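Local coordinates for glutathione transferase lambda1 (Populus trichocarpa, PDB 4PQH), which is a monomeric lambda-class plant glutathione transferase that binds glutathione and acts as a thiol transferase, probably in detoxification, at residues Tyr125-Phe129 with Ala146-Ile151. Numbering follows the deposited sequence.
Sequences YTGSF and AAFDYI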
loop_
_atom_site.group_PDB
_atom_site.type_symbol
_atom_site.label_atom_id
_atom_site.label_comp_id
_atom_site.label_asym_id
_atom_site.label_seq_id
_atom_site.Cartn_x
_atom_site.Cartn_y
_atom_site.Cartn_z
ATOM N N TYR A 125 -0.326 -6.884 12.383
ATOM C CA TYR A 125 -0.948 -8.070 11.799
ATOM C C TYR A 125 -0.677 -8.244 10.302
ATOM O O TYR A 125 -0.920 -9.322 9.749
ATOM C CB TYR A 125 -2.462 -8.054 12.069
ATOM C CG TYR A 125 -3.170 -9.320 11.653
ATOM C CD1 TYR A 125 -3.032 -10.492 12.388
ATOM C CD2 TYR A 125 -3.966 -9.350 10.518
ATOM C CE1 TYR A 125 -3.676 -11.652 12.008
ATOM C CE2 TYR A 125 -4.613 -10.510 10.129
ATOM C CZ TYR A 125 -4.465 -11.658 10.880
ATOM O OH TYR A 125 -5.103 -12.819 10.495
ATOM N N THR A 126 -0.162 -7.211 9.638
ATOM C CA THR A 126 0.002 -7.269 8.178
ATOM C C THR A 126 0.863 -8.434 7.695
ATOM O O THR A 126 0.538 -9.056 6.689
ATOM C CB THR A 126 0.550 -5.952 7.567
ATOM O OG1 THR A 126 1.808 -5.623 8.163
ATOM C CG2 THR A 126 -0.449 -4.801 7.750
ATOM N N GLY A 127 1.955 -8.721 8.400
ATOM C CA GLY A 127 2.807 -9.848 8.045
ATOM C C GLY A 127 2.066 -11.170 8.102
ATOM O O GLY A 127 2.159 -11.985 7.177
ATOM N N SER A 128 1.338 -11.390 9.194
ATOM C CA SER A 128 0.558 -12.611 9.376
ATOM C C SER A 128 -0.511 -12.724 8.311
ATOM O O SER A 128 -0.795 -13.811 7.818
ATOM C CB SER A 128 -0.102 -12.633 10.758
ATOM O OG SER A 128 0.858 -12.485 11.791
ATOM N N PHE A 129 -1.118 -11.594 7.966
ATOM C CA PHE A 129 -2.157 -11.573 6.953
ATOM C C PHE A 129 -1.622 -12.059 5.602
ATOM O O PHE A 129 -2.226 -12.911 4.947
ATOM C CB PHE A 129 -2.729 -10.160 6.829
ATOM C CG PHE A 129 -3.852 -10.050 5.844
ATOM C CD1 PHE A 129 -5.084 -10.640 6.104
ATOM C CD2 PHE A 129 -3.674 -9.364 4.652
ATOM C CE1 PHE A 129 -6.131 -10.529 5.192
ATOM C CE2 PHE A 129 -4.715 -9.247 3.738
ATOM C CZ PHE A 129 -5.941 -9.836 4.010
ATOM N N ALA A 146 -9.232 -17.828 8.041
ATOM C CA ALA A 146 -8.967 -17.334 9.388
ATOM C C ALA A 146 -8.448 -15.903 9.352
ATOM O O ALA A 146 -8.795 -15.089 10.205
ATOM C CB ALA A 146 -7.971 -18.234 10.087
ATOM N N ALA A 147 -7.636 -15.592 8.350
ATOM C CA ALA A 147 -7.076 -14.254 8.220
ATOM C C ALA A 147 -8.170 -13.249 7.897
ATOM O O ALA A 147 -8.222 -12.147 8.467
ATOM C CB ALA A 147 -5.996 -14.235 7.151
ATOM N N PHE A 148 -9.060 -13.622 6.989
ATOM C CA PHE A 148 -10.154 -12.719 6.651
ATOM C C PHE A 148 -11.206 -12.649 7.753
ATOM O O PHE A 148 -11.904 -11.640 7.880
ATOM C CB PHE A 148 -10.746 -13.041 5.275
ATOM C CG PHE A 148 -9.933 -12.495 4.136
ATOM C CD1 PHE A 148 -10.025 -11.148 3.803
ATOM C CD2 PHE A 148 -9.054 -13.304 3.425
ATOM C CE1 PHE A 148 -9.278 -10.619 2.768
ATOM C CE2 PHE A 148 -8.302 -12.778 2.378
ATOM C CZ PHE A 148 -8.414 -11.431 2.056
ATOM N N ASP A 149 -11.308 -13.697 8.561
ATOM C CA ASP A 149 -12.125 -13.647 9.772
ATOM C C ASP A 149 -11.575 -12.601 10.744
ATOM O O ASP A 149 -12.339 -11.835 11.354
ATOM C CB ASP A 149 -12.174 -15.011 10.457
ATOM C CG ASP A 149 -13.056 -15.993 9.737
ATOM O OD1 ASP A 149 -13.828 -15.574 8.844
ATOM O OD2 ASP A 149 -12.981 -17.191 10.077
ATOM N N TYR A 150 -10.255 -12.546 10.876
ATOM C CA TYR A 150 -9.624 -11.555 11.740
ATOM C C TYR A 150 -9.957 -10.146 11.248
ATOM O O TYR A 150 -10.288 -9.259 12.038
ATOM C CB TYR A 150 -8.107 -11.764 11.796
ATOM C CG TYR A 150 -7.405 -10.831 12.755
ATOM C CD1 TYR A 150 -7.021 -9.556 12.358
ATOM C CD2 TYR A 150 -7.134 -11.221 14.061
ATOM C CE1 TYR A 150 -6.385 -8.693 13.233
ATOM C CE2 TYR A 150 -6.493 -10.370 14.943
ATOM C CZ TYR A 150 -6.123 -9.104 14.524
ATOM O OH TYR A 150 -5.489 -8.248 15.400
ATOM N N ILE A 151 -9.874 -9.950 9.940
ATOM C CA ILE A 151 -10.188 -8.664 9.324
ATOM C C ILE A 151 -11.653 -8.275 9.555
ATOM O O ILE A 151 -11.959 -7.128 9.912
ATOM C CB ILE A 151 -9.870 -8.689 7.806
ATOM C CG1 ILE A 151 -8.363 -8.870 7.585
ATOM C CG2 ILE A 151 -10.392 -7.440 7.105
ATOM C CD1 ILE A 151 -7.524 -7.825 8.277
#
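One face of the Y125 ring lies on the Y150 ring, and the backbone N of F129 sits over the rim of its opposite face. The centroids of the two tyrosine rings are 3.8 Å apart with planes at 17°, a face-to-face stack whose tightest point is Y125 CE2 to Y150 CD1, 3.4 Å. With CG anti to the backbone N (chi1 -173°), Y125 extends across toward helix 144-154, and Y150, of like torsion, comes back the other way. Y125 OH thereby reaches the other backbone, 3.3 Å from A147 CA. Deeper in, F129 turns its edge to the face of F148 in a T-shaped pair, planes at 76°: F129 CE1 lies over the centre of the F148 face, and F148 CE1 in plane at the F129 edge. F129 CE1 meets I151 CG1 at 3.7 Å, while A147 CB touches both Y125 OH and F129 CD1. These rings join helices 113-137 and 144-154, roughly antiparallel here with axes 10.7 Å apart, in the all-helical C-terminal domain of the GST fold; Y175 of helix 170-190 adds an edge-to-face partner for F129. An alanine at Y125 would remove the stacked ring and is likely to leave the face of Y150 without its mate and a gap beside A147. Lacking hydrogen bonds and salt bridges between the two segments, the contact rests on dispersion and aromatic stacking, with F129, F148, A147 and I151 buried.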